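PDB 7AMK: proto-oncogene tyrosine-protein kinase receptor Ret from Danio rerio, which is a receptor tyrosine kinase whose cadherin-like extracellular domains probably help to recognise GDNF held by the co-receptor GFR alpha 1. Local coordinates for residues A[228-233]-A[339-344]; A[243-248]-A[358-363]; A[362-367]-A[388-393]; A[397-402]-A[458-463]. The protein carries 4 engineered substitutions. All coordinates share one frame; numbering follows the deposited sequence.

Contact 1: residues A[228-233]-A[339-344]; sequences DEDDNS and VNDTTF. With CA (calcium ion), chain M; CA (calcium ion), chain N; CA (calcium ion), chain L; NAG (2-acetamido-2-deoxy-beta-D-glucopyranose), chain E.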
# COMPACT_ATOMS: atom_id res chain seq x y z
N ASP A 228 -5.48 -28.84 -19.89
CA ASP A 228 -4.94 -29.08 -18.56
C ASP A 228 -6.00 -29.70 -17.68
O ASP A 228 -7.19 -29.41 -17.81
CB ASP A 228 -4.46 -27.76 -17.95
CG ASP A 228 -3.72 -27.94 -16.67
OD1 ASP A 228 -2.67 -28.59 -16.70
OD2 ASP A 228 -4.16 -27.40 -15.64
N GLU A 229 -5.57 -30.53 -16.75
CA GLU A 229 -6.43 -30.94 -15.66
C GLU A 229 -5.70 -30.69 -14.36
O GLU A 229 -4.50 -30.42 -14.34
CB GLU A 229 -6.87 -32.40 -15.81
CG GLU A 229 -5.84 -33.39 -15.44
CD GLU A 229 -6.41 -34.81 -15.47
OE1 GLU A 229 -7.58 -34.96 -15.88
OE2 GLU A 229 -5.69 -35.77 -15.08
N ASP A 230 -6.43 -30.77 -13.25
CA ASP A 230 -5.89 -30.45 -11.93
C ASP A 230 -5.19 -31.71 -11.44
O ASP A 230 -5.80 -32.61 -10.86
CB ASP A 230 -7.01 -29.98 -10.99
CG ASP A 230 -6.51 -29.62 -9.58
OD1 ASP A 230 -5.30 -29.62 -9.30
OD2 ASP A 230 -7.38 -29.33 -8.73
N ASP A 231 -3.88 -31.79 -11.70
CA ASP A 231 -3.12 -32.98 -11.33
C ASP A 231 -1.84 -32.61 -10.59
O ASP A 231 -0.89 -33.41 -10.56
CB ASP A 231 -2.82 -33.86 -12.57
CG ASP A 231 -1.88 -33.17 -13.59
OD1 ASP A 231 -1.49 -31.99 -13.39
OD2 ASP A 231 -1.50 -33.82 -14.58
N ASN A 232 -1.79 -31.42 -10.01
CA ASN A 232 -0.65 -30.98 -9.21
C ASN A 232 -1.17 -30.33 -7.94
O ASN A 232 -2.07 -29.49 -8.00
CB ASN A 232 0.24 -30.01 -9.98
CG ASN A 232 0.97 -30.68 -11.13
OD1 ASN A 232 2.07 -31.21 -10.97
ND2 ASN A 232 0.35 -30.68 -12.31
N SER A 233 -0.62 -30.75 -6.79
CA SER A 233 -1.07 -30.14 -5.55
C SER A 233 -0.32 -28.83 -5.28
O SER A 233 0.82 -28.65 -5.73
CB SER A 233 -0.85 -31.08 -4.38
OG SER A 233 0.48 -31.54 -4.36
N VAL A 339 -5.39 -24.39 3.15
CA VAL A 339 -5.61 -24.16 1.73
C VAL A 339 -5.85 -25.50 1.05
O VAL A 339 -4.97 -26.38 1.05
CB VAL A 339 -4.42 -23.42 1.09
CG1 VAL A 339 -4.57 -23.45 -0.42
CG2 VAL A 339 -4.33 -21.97 1.58
N ASN A 340 -7.01 -25.67 0.44
CA ASN A 340 -7.43 -26.97 -0.09
C ASN A 340 -7.66 -26.86 -1.60
O ASN A 340 -8.54 -26.11 -2.04
CB ASN A 340 -8.69 -27.42 0.65
CG ASN A 340 -9.17 -28.80 0.26
OD1 ASN A 340 -8.76 -29.37 -0.74
ND2 ASN A 340 -10.06 -29.35 1.09
N ASP A 341 -6.86 -27.58 -2.38
CA ASP A 341 -7.09 -27.77 -3.82
C ASP A 341 -8.22 -28.77 -3.99
O ASP A 341 -8.00 -29.98 -3.93
CB ASP A 341 -5.82 -28.25 -4.50
CG ASP A 341 -5.96 -28.36 -6.04
OD1 ASP A 341 -7.11 -28.31 -6.58
OD2 ASP A 341 -4.90 -28.48 -6.70
N THR A 342 -9.43 -28.27 -4.25
CA THR A 342 -10.63 -29.09 -4.08
C THR A 342 -10.69 -30.24 -5.09
O THR A 342 -11.07 -31.35 -4.73
CB THR A 342 -11.87 -28.21 -4.22
OG1 THR A 342 -11.79 -27.49 -5.46
CG2 THR A 342 -11.93 -27.22 -3.04
N THR A 343 -10.35 -29.97 -6.34
CA THR A 343 -10.43 -30.97 -7.40
C THR A 343 -9.14 -31.76 -7.57
O THR A 343 -9.00 -32.48 -8.56
CB THR A 343 -10.81 -30.31 -8.74
OG1 THR A 343 -9.92 -29.23 -9.00
CG2 THR A 343 -12.22 -29.75 -8.69
N PHE A 344 -8.17 -31.63 -6.65
CA PHE A 344 -6.99 -32.48 -6.75
C PHE A 344 -7.32 -33.86 -6.19
O PHE A 344 -7.72 -33.97 -5.02
CB PHE A 344 -5.81 -31.87 -6.01
CG PHE A 344 -4.58 -32.74 -6.05
CD1 PHE A 344 -3.76 -32.76 -7.18
CD2 PHE A 344 -4.26 -33.56 -4.99
CE1 PHE A 344 -2.64 -33.57 -7.23
CE2 PHE A 344 -3.14 -34.36 -5.02
CZ PHE A 344 -2.32 -34.38 -6.14
CA CA M . -2.19 -30.26 -15.00
CA CA N . -3.62 -28.07 -8.84
CA CA L . 0.22 -33.21 -15.92
C1 NAG E . -10.66 -30.63 0.89
C2 NAG E . -11.14 -31.29 2.18
C3 NAG E . -11.85 -32.61 1.87
C4 NAG E . -12.92 -32.44 0.79
C5 NAG E . -12.36 -31.69 -0.41
C6 NAG E . -13.40 -31.34 -1.46
C7 NAG E . -9.88 -30.97 4.28
C8 NAG E . -11.00 -30.06 4.72
N2 NAG E . -10.02 -31.53 3.07
O3 NAG E . -12.43 -33.14 3.06
O4 NAG E . -13.27 -33.74 0.33
O5 NAG E . -11.77 -30.46 0.00
O6 NAG E . -14.74 -31.41 -0.98
O7 NAG E . -8.90 -31.19 4.99
O HOH W 1 1.72 -33.50 -14.15
O HOH W 2 0.13 -35.45 -16.54
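Asp230 and Asp341 reach toward each other from opposite directions, and the metal chemistry of the contact is built on that meeting. Their carboxylates are nearly coplanar, the planes 11° apart, and share one calcium ion: Asp230 OD1 binds it at 2.3 Å and Asp341 OD2 at 2.5 Å. The carbonyl Asn232 O is a third ligand from these segments, while Asp263, Asp265 and Asn277 complete the site. On the side away from the metal, Asp230 OD2 lies 2.4 Å from Asp341 OD1. The two other calcium ions are held by segment 228-233 without help from 339-344. Asp228 OD1, Glu229 O and Asp231 OD1 bind one of them, and Asp231 OD2 turns to the other, which carries two waters; Asp231 also has a polar partner in Asn143.

With Glu142 and Glu196 supplying ligands from the preceding cadherin domain, this is the calcium-bound linker characteristic of cadherin repeats, and the DEDDN sequence resembles its DxNDN signature.

Hydrogen bonding across the segments comes from Thr343, whose OG1 donates to the anti lone pair of Asp230 OD2 at 2.6 Å. A type I turn from Asp341 to Phe344 brings this hydroxyl round to the carboxylate.

The apolar share belongs to Phe344. Ser233 CB sits over one face in a CH-pi contact, 4.0 Å from the ring centroid and 9° off the normal, while the backbone at Asp231 C meets the ring edge in plane.

Contact 2: residues A[243-248]-A[358-363]; sequences DVLVEF and TVLPVP. With FUC (alpha-L-fucopyranose), chain F.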
# COMPACT_ATOMS: atom_id res chain seq x y z
N ASP A 243 5.60 -14.27 10.14
CA ASP A 243 5.56 -13.53 11.40
C ASP A 243 4.93 -12.16 11.16
O ASP A 243 5.37 -11.41 10.28
CB ASP A 243 6.97 -13.37 11.98
CG ASP A 243 7.53 -14.68 12.57
OD1 ASP A 243 6.81 -15.70 12.62
OD2 ASP A 243 8.71 -14.67 12.99
N VAL A 244 3.90 -11.85 11.93
CA VAL A 244 3.16 -10.60 11.79
C VAL A 244 3.20 -9.84 13.11
O VAL A 244 2.90 -10.40 14.17
CB VAL A 244 1.71 -10.84 11.36
CG1 VAL A 244 0.88 -9.58 11.62
CG2 VAL A 244 1.67 -11.25 9.89
N LEU A 245 3.56 -8.56 13.04
CA LEU A 245 3.53 -7.65 14.17
C LEU A 245 2.47 -6.60 13.90
O LEU A 245 2.49 -5.96 12.84
CB LEU A 245 4.89 -7.00 14.41
CG LEU A 245 4.95 -6.04 15.62
CD1 LEU A 245 4.66 -6.77 16.93
CD2 LEU A 245 6.25 -5.24 15.72
N VAL A 246 1.55 -6.44 14.83
CA VAL A 246 0.58 -5.34 14.83
C VAL A 246 0.94 -4.41 15.98
O VAL A 246 0.85 -4.79 17.15
CB VAL A 246 -0.86 -5.83 14.97
CG1 VAL A 246 -1.80 -4.63 14.90
CG2 VAL A 246 -1.18 -6.87 13.92
N GLU A 247 1.31 -3.17 15.65
CA GLU A 247 1.70 -2.20 16.65
C GLU A 247 1.16 -0.83 16.25
O GLU A 247 -0.04 -0.57 16.40
CB GLU A 247 3.23 -2.18 16.82
CG GLU A 247 3.72 -1.27 17.97
CD GLU A 247 5.17 -1.53 18.39
OE1 GLU A 247 5.91 -2.18 17.62
OE2 GLU A 247 5.56 -1.08 19.48
N PHE A 248 2.04 0.04 15.72
CA PHE A 248 1.65 1.42 15.45
C PHE A 248 0.72 1.55 14.26
O PHE A 248 0.03 2.56 14.14
CB PHE A 248 2.90 2.28 15.23
CG PHE A 248 3.80 2.32 16.42
CD1 PHE A 248 3.43 3.04 17.55
CD2 PHE A 248 4.99 1.62 16.44
CE1 PHE A 248 4.24 3.07 18.67
CE2 PHE A 248 5.80 1.65 17.56
CZ PHE A 248 5.43 2.37 18.66
N THR A 358 1.78 -11.22 16.49
CA THR A 358 2.01 -10.48 17.73
C THR A 358 1.29 -9.14 17.62
O THR A 358 1.58 -8.35 16.72
CB THR A 358 3.51 -10.26 17.97
OG1 THR A 358 4.12 -11.49 18.36
CG2 THR A 358 3.73 -9.23 19.07
N VAL A 359 0.35 -8.90 18.53
CA VAL A 359 -0.34 -7.61 18.62
C VAL A 359 0.10 -6.95 19.92
O VAL A 359 -0.29 -7.38 21.01
CB VAL A 359 -1.86 -7.76 18.55
CG1 VAL A 359 -2.55 -6.39 18.63
CG2 VAL A 359 -2.27 -8.52 17.28
N LEU A 360 0.92 -5.90 19.81
CA LEU A 360 1.31 -5.16 21.01
C LEU A 360 0.34 -4.02 21.25
O LEU A 360 -0.27 -3.50 20.31
CB LEU A 360 2.71 -4.60 20.86
CG LEU A 360 3.77 -5.54 20.29
CD1 LEU A 360 4.91 -4.72 19.73
CD2 LEU A 360 4.28 -6.46 21.36
N PRO A 361 0.19 -3.62 22.51
CA PRO A 361 -0.58 -2.42 22.82
C PRO A 361 0.21 -1.16 22.49
O PRO A 361 1.44 -1.15 22.47
CB PRO A 361 -0.80 -2.53 24.33
CG PRO A 361 0.42 -3.24 24.80
CD PRO A 361 0.74 -4.24 23.72
N VAL A 362 -0.53 -0.08 22.24
CA VAL A 362 0.10 1.19 21.93
C VAL A 362 -0.22 2.17 23.06
O VAL A 362 -1.38 2.57 23.23
CB VAL A 362 -0.35 1.72 20.57
CG1 VAL A 362 0.11 3.14 20.37
CG2 VAL A 362 0.20 0.80 19.46
N PRO A 363 0.77 2.56 23.87
CA PRO A 363 0.53 3.54 24.93
C PRO A 363 0.22 4.91 24.34
O PRO A 363 0.69 5.27 23.26
CB PRO A 363 1.85 3.56 25.70
CG PRO A 363 2.87 3.19 24.67
CD PRO A 363 2.20 2.18 23.78
C1 FUC F . 9.24 -11.68 17.06
C2 FUC F . 10.58 -11.71 16.33
C3 FUC F . 10.37 -12.06 14.84
C4 FUC F . 9.40 -11.05 14.20
C5 FUC F . 8.11 -10.96 15.04
C6 FUC F . 7.20 -9.82 14.61
O2 FUC F . 11.47 -12.62 16.95
O3 FUC F . 11.59 -11.99 14.11
O4 FUC F . 10.01 -9.77 14.10
O5 FUC F . 8.38 -10.75 16.44
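Leu245 and Val246 pair in parallel with Thr358 and Val359, the two segments running only 3° apart. Thr358 N donates to Val244 O and Val246 N to Thr358 O, both at 2.7 Å and almost straight, while the third bond, Leu360 N to Val246 O, is more bent. Such a pairing of an edge strand near the start of the domain with its final strand, 241-246 beside 350-359, is characteristic of the cadherin-type beta sandwich.

Leu245 and Thr358 share one face of the sheet. With CG anti to the backbone N (chi1 -179°), Leu245 leans across so that CD1 presses on Thr358 CG2 at 3.4 Å, a tight approach, and also meets Leu360 CD1 at 3.5 Å. Here a glycan borders the sheet, Leu245 CB lying 3.7 Å from fucose C6. Asp243 OD1 accepts from Asn356 ND2 on the neighbouring strand.

On the other face Val246 and Val359 lie side by side, pointing the same way, with Val246 CB 3.8 Å from Val359 CG2; Phe256 packs on Val246. Past the strand ends, the Leu360 CD1 methyl sits over the face of the Glu247 carboxylate, 3.5 Å from Glu247 CD, and Val362 CG2 rests 3.4 Å from Glu247 O.

Contact 3: residues A[362-367]-A[388-393]; sequences VPIRFS and VCVENC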
# COMPACT_ATOMS: atom_id res chain seq x y z
N VAL A 362 -0.53 -0.08 22.24
CA VAL A 362 0.10 1.19 21.93
C VAL A 362 -0.22 2.17 23.06
O VAL A 362 -1.38 2.57 23.23
CB VAL A 362 -0.35 1.72 20.57
CG1 VAL A 362 0.11 3.14 20.37
CG2 VAL A 362 0.20 0.80 19.46
N PRO A 363 0.77 2.56 23.87
CA PRO A 363 0.53 3.54 24.93
C PRO A 363 0.22 4.91 24.34
O PRO A 363 0.69 5.27 23.26
CB PRO A 363 1.85 3.56 25.70
CG PRO A 363 2.87 3.19 24.67
CD PRO A 363 2.20 2.18 23.78
N ILE A 364 -0.62 5.66 25.06
CA ILE A 364 -1.00 7.01 24.67
C ILE A 364 -0.42 7.93 25.73
O ILE A 364 -0.82 7.90 26.89
CB ILE A 364 -2.53 7.17 24.57
CG1 ILE A 364 -3.13 6.18 23.56
CG2 ILE A 364 -2.89 8.59 24.21
CD1 ILE A 364 -2.61 6.36 22.13
N ARG A 365 0.55 8.76 25.33
CA ARG A 365 1.32 9.46 26.34
C ARG A 365 2.30 10.41 25.65
O ARG A 365 2.93 10.04 24.65
CB ARG A 365 2.08 8.47 27.24
CG ARG A 365 3.19 7.71 26.51
CD ARG A 365 3.80 6.61 27.38
NE ARG A 365 4.83 5.89 26.66
CZ ARG A 365 5.24 4.66 26.94
NH1 ARG A 365 4.69 3.96 27.92
NH2 ARG A 365 6.22 4.13 26.22
N PHE A 366 2.40 11.62 26.18
CA PHE A 366 3.47 12.50 25.77
C PHE A 366 4.77 12.07 26.43
O PHE A 366 4.77 11.47 27.50
CB PHE A 366 3.17 13.95 26.15
CG PHE A 366 2.02 14.57 25.40
CD1 PHE A 366 2.19 15.05 24.11
CD2 PHE A 366 0.77 14.72 26.01
CE1 PHE A 366 1.13 15.64 23.41
CE2 PHE A 366 -0.29 15.31 25.32
CZ PHE A 366 -0.10 15.77 24.01
N SER A 367 5.89 12.38 25.78
CA SER A 367 7.15 12.25 26.48
C SER A 367 7.12 13.11 27.74
O SER A 367 6.26 13.99 27.90
CB SER A 367 8.32 12.66 25.59
OG SER A 367 8.45 14.06 25.60
N VAL A 388 2.57 19.44 18.31
CA VAL A 388 2.46 18.60 19.49
C VAL A 388 2.06 17.21 19.03
O VAL A 388 1.33 17.05 18.05
CB VAL A 388 1.44 19.14 20.51
CG1 VAL A 388 1.90 20.49 21.05
CG2 VAL A 388 0.04 19.25 19.89
N CYS A 389 2.55 16.20 19.75
CA CYS A 389 2.44 14.82 19.30
C CYS A 389 2.71 13.89 20.48
O CYS A 389 3.71 14.05 21.18
CB CYS A 389 3.42 14.63 18.13
SG CYS A 389 3.87 12.98 17.50
N VAL A 390 1.80 12.94 20.73
CA VAL A 390 2.07 11.91 21.74
C VAL A 390 3.21 11.02 21.26
O VAL A 390 3.62 11.10 20.10
CB VAL A 390 0.81 11.06 22.04
CG1 VAL A 390 -0.19 11.85 22.89
CG2 VAL A 390 0.18 10.57 20.74
N GLU A 391 3.72 10.16 22.12
CA GLU A 391 4.88 9.34 21.76
C GLU A 391 4.58 8.50 20.52
O GLU A 391 3.56 7.82 20.43
CB GLU A 391 5.28 8.45 22.94
CG GLU A 391 6.53 7.60 22.70
CD GLU A 391 6.81 6.65 23.86
OE1 GLU A 391 6.98 7.15 25.00
OE2 GLU A 391 6.83 5.42 23.64
N ASN A 392 5.48 8.59 19.54
CA ASN A 392 5.43 7.83 18.28
C ASN A 392 4.16 8.09 17.48
O ASN A 392 3.84 7.32 16.56
CB ASN A 392 5.59 6.33 18.53
CG ASN A 392 7.01 5.95 18.92
OD1 ASN A 392 7.98 6.46 18.35
ND2 ASN A 392 7.14 5.08 19.90
N CYS A 393 3.45 9.18 17.79
CA CYS A 393 2.22 9.51 17.07
C CYS A 393 2.43 9.55 15.56
O CYS A 393 1.49 9.28 14.80
CB CYS A 393 1.67 10.86 17.55
SG CYS A 393 2.22 12.25 16.53
O HOH W 3 2.82 5.34 21.40
O HOH W 4 1.37 7.61 22.60
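Phe366 and Val390 make the close-packed part of this contact. The valine methyl CG1 sits squarely over one face of the phenylalanine ring, 4.0 Å from its centroid and 7° off the normal, in a CH-pi contact. Cys389 O approaches Phe366 CD1 at 3.4 Å, and side chains of the sheet, among them Tyr403, Val456 and Thr469, pack round the same ring. Beside it, Glu391 N donates to Arg365 O at 2.7 Å and ties the two backbones together.

The contact joins the link from the third cadherin-like domain into the fourth, between strands 350-359 and 371-375, to a disulfide-closed turn of the fourth domain after strand 384-388. That turn is type II, from Val390 to Cys393, and the Cys389-Cys393 bridge spans its base.

Away from the ring the chemistry becomes polar and wetter. Arg365 grips Glu391 side-on in a salt bridge, NE to OE1 at 3.0 Å and NH2 to OE2 at 2.9 Å. The two flat groups are turned 56° apart, and NE reaches OE1 from above the carboxylate plane. Arg365 starts with CG between the backbone N and the carbonyl carbon (chi1 68°) and then runs extended, which lays it alongside the glutamate; Pro363 CG covers one guanidinium face, 3.6 Å above it. With an alanine in place of Glu391, the guanidinium would probably be left without its countercharge and able to swing off the proline. Two waters lie between Pro363 O and Glu391 O, within bonding distance of both, one also accepting from Arg365 N at 3.1 Å. Lys304 of the second subunit packs on Glu391.

Contact 4: residues A[397-402]-A[458-463]; sequences KGIDVT and AQEQQN. With NAG (2-acetamido-2-deoxy-beta-D-glucopyranose), chain D.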
# COMPACT_ATOMS: atom_id res chain seq x y z
N LYS A 397 -1.32 4.79 12.48
CA LYS A 397 -2.25 4.60 11.37
C LYS A 397 -3.44 3.81 11.90
O LYS A 397 -3.25 2.72 12.45
CB LYS A 397 -1.58 3.88 10.19
N GLY A 398 -4.64 4.34 11.74
CA GLY A 398 -5.81 3.74 12.34
C GLY A 398 -6.05 4.12 13.79
O GLY A 398 -6.93 3.53 14.44
N ILE A 399 -5.30 5.08 14.31
CA ILE A 399 -5.42 5.56 15.69
C ILE A 399 -5.72 7.05 15.62
O ILE A 399 -4.89 7.82 15.14
CB ILE A 399 -4.14 5.31 16.50
CG1 ILE A 399 -3.73 3.83 16.41
CG2 ILE A 399 -4.32 5.77 17.92
CD1 ILE A 399 -2.33 3.54 16.90
N ASP A 400 -6.89 7.44 16.09
CA ASP A 400 -7.31 8.84 16.04
C ASP A 400 -7.06 9.50 17.39
O ASP A 400 -7.67 9.13 18.39
CB ASP A 400 -8.77 8.96 15.64
CG ASP A 400 -9.23 10.40 15.53
OD1 ASP A 400 -8.38 11.31 15.58
OD2 ASP A 400 -10.45 10.62 15.39
N VAL A 401 -6.17 10.48 17.41
CA VAL A 401 -5.89 11.28 18.60
C VAL A 401 -6.18 12.73 18.28
O VAL A 401 -5.75 13.24 17.24
CB VAL A 401 -4.43 11.09 19.07
CG1 VAL A 401 -4.09 12.10 20.19
CG2 VAL A 401 -4.20 9.65 19.54
N THR A 402 -6.93 13.39 19.15
CA THR A 402 -7.27 14.79 19.01
C THR A 402 -6.60 15.58 20.14
O THR A 402 -6.53 15.10 21.27
CB THR A 402 -8.77 14.98 19.06
OG1 THR A 402 -9.27 14.36 20.24
CG2 THR A 402 -9.42 14.34 17.83
N ALA A 458 -4.22 15.40 24.90
CA ALA A 458 -4.49 14.50 23.79
C ALA A 458 -5.53 13.50 24.24
O ALA A 458 -5.59 13.14 25.41
CB ALA A 458 -3.22 13.78 23.34
N GLN A 459 -6.36 13.05 23.29
CA GLN A 459 -7.44 12.11 23.58
C GLN A 459 -7.51 11.10 22.44
O GLN A 459 -7.77 11.47 21.29
CB GLN A 459 -8.79 12.84 23.75
CG GLN A 459 -10.00 11.89 23.88
CD GLN A 459 -11.34 12.59 24.20
OE1 GLN A 459 -11.39 13.78 24.55
NE2 GLN A 459 -12.42 11.84 24.10
N GLU A 460 -7.27 9.83 22.76
CA GLU A 460 -7.53 8.74 21.82
C GLU A 460 -9.04 8.51 21.75
O GLU A 460 -9.72 8.52 22.78
CB GLU A 460 -6.79 7.48 22.27
CG GLU A 460 -6.68 6.37 21.22
CD GLU A 460 -7.90 5.46 21.18
OE1 GLU A 460 -8.43 5.11 22.26
OE2 GLU A 460 -8.31 5.08 20.07
N GLN A 461 -9.57 8.32 20.54
CA GLN A 461 -11.02 8.39 20.37
C GLN A 461 -11.72 7.08 20.74
O GLN A 461 -12.71 7.09 21.48
CB GLN A 461 -11.37 8.79 18.93
CG GLN A 461 -11.14 10.28 18.61
CD GLN A 461 -11.54 11.21 19.75
OE1 GLN A 461 -10.72 11.56 20.59
NE2 GLN A 461 -12.81 11.63 19.77
N GLN A 462 -11.23 5.95 20.25
CA GLN A 462 -11.93 4.69 20.48
C GLN A 462 -12.10 4.39 21.97
O GLN A 462 -13.17 3.95 22.40
CB GLN A 462 -11.19 3.55 19.78
CG GLN A 462 -11.74 2.20 20.14
CD GLN A 462 -11.37 1.13 19.15
OE1 GLN A 462 -10.71 1.41 18.13
NE2 GLN A 462 -11.78 -0.10 19.42
N ASN A 463 -11.05 4.60 22.78
CA ASN A 463 -11.12 4.26 24.20
C ASN A 463 -11.21 5.47 25.12
O ASN A 463 -11.37 5.29 26.33
CB ASN A 463 -9.90 3.42 24.61
CG ASN A 463 -9.77 2.16 23.79
OD1 ASN A 463 -9.21 2.19 22.69
ND2 ASN A 463 -10.28 1.05 24.31
C1 NAG D . -10.30 3.67 11.12
C2 NAG D . -11.57 4.50 11.29
C3 NAG D . -11.77 5.43 10.10
C4 NAG D . -10.53 6.28 9.86
C5 NAG D . -9.29 5.39 9.74
C6 NAG D . -8.00 6.17 9.65
C7 NAG D . -13.45 3.11 10.50
C8 NAG D . -14.61 2.26 10.92
N2 NAG D . -12.74 3.65 11.49
O3 NAG D . -12.90 6.27 10.35
O4 NAG D . -10.67 7.03 8.66
O5 NAG D . -9.18 4.54 10.90
O6 NAG D . -7.55 6.57 10.93
O7 NAG D . -13.17 3.30 9.32
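Val401 and Glu460 face each other as a non-hydrogen-bonded antiparallel pair, their side chains on the same side of the sheet. Val401 CG1, anti to the backbone N (chi1 171°), leads toward Ala458 CB at 3.7 Å, whereas CG2 lies near the Glu460 backbone. Ile399 meets Glu460 at about a right angle, its CG2 4.1 Å from Glu460 CG, and the buried isoleucine also packs on Arg250 and Val327.

Of the Glu460 side chain, it is the aliphatic part that meets the other strand. The chain bends at chi2 (-85°) and carries the carboxylate back over its own turn, where OE1 accepts from Asn463 N at 2.7 Å, on the syn side, and OE2 takes a weak bond from Gln462 N. Were Glu460 an alanine, these two backbone N-H groups would lose their carboxylate acceptor, and the turn after the strand would probably be less firmly fixed.

Thr402 and Gln459, whose side chains point to the other face, form the hydrogen-bonded pair, with Thr402 N to Gln459 O at 3.0 Å and Gln459 N to Thr402 O at 2.9 Å. At the exposed end Asp400 and Gln461 slant across one another, Asp400 OD2 lying 3.3 Å from Gln461 CG, and Gln461 N donates to Asp400 O at 3.0 Å. Next to these strands Gly398 CA approaches O6 of an N-acetylglucosamine.

The pairing of the outermost strand 401-407 with 451-460, neighboured in turn by 466-475, corresponds to the C and F strands of an immunoglobulin-like cadherin sandwich.

How the contacts relate
Contact 1 stands apart, its centre 36 Å or more from the others, and its chemistry is ionic: carboxylates and calcium at a domain junction. It nevertheless shares a sheet with contact 2, since strands 331-341 and 350-359 are neighbours. Contacts 2, 3 and 4 cluster at the next junction, where none of their residues binds calcium. Contacts 2 and 3 share Val362 and Pro363, and Phe248 touches Asn392; Val390 and Phe366 of contact 3 rest on Ala458 of contact 4. Contacts 2 and 4 are strand pairings, one parallel and one antiparallel, partly buried like contact 1, whereas contact 3 is a surface contact between loops, with a salt bridge and waters.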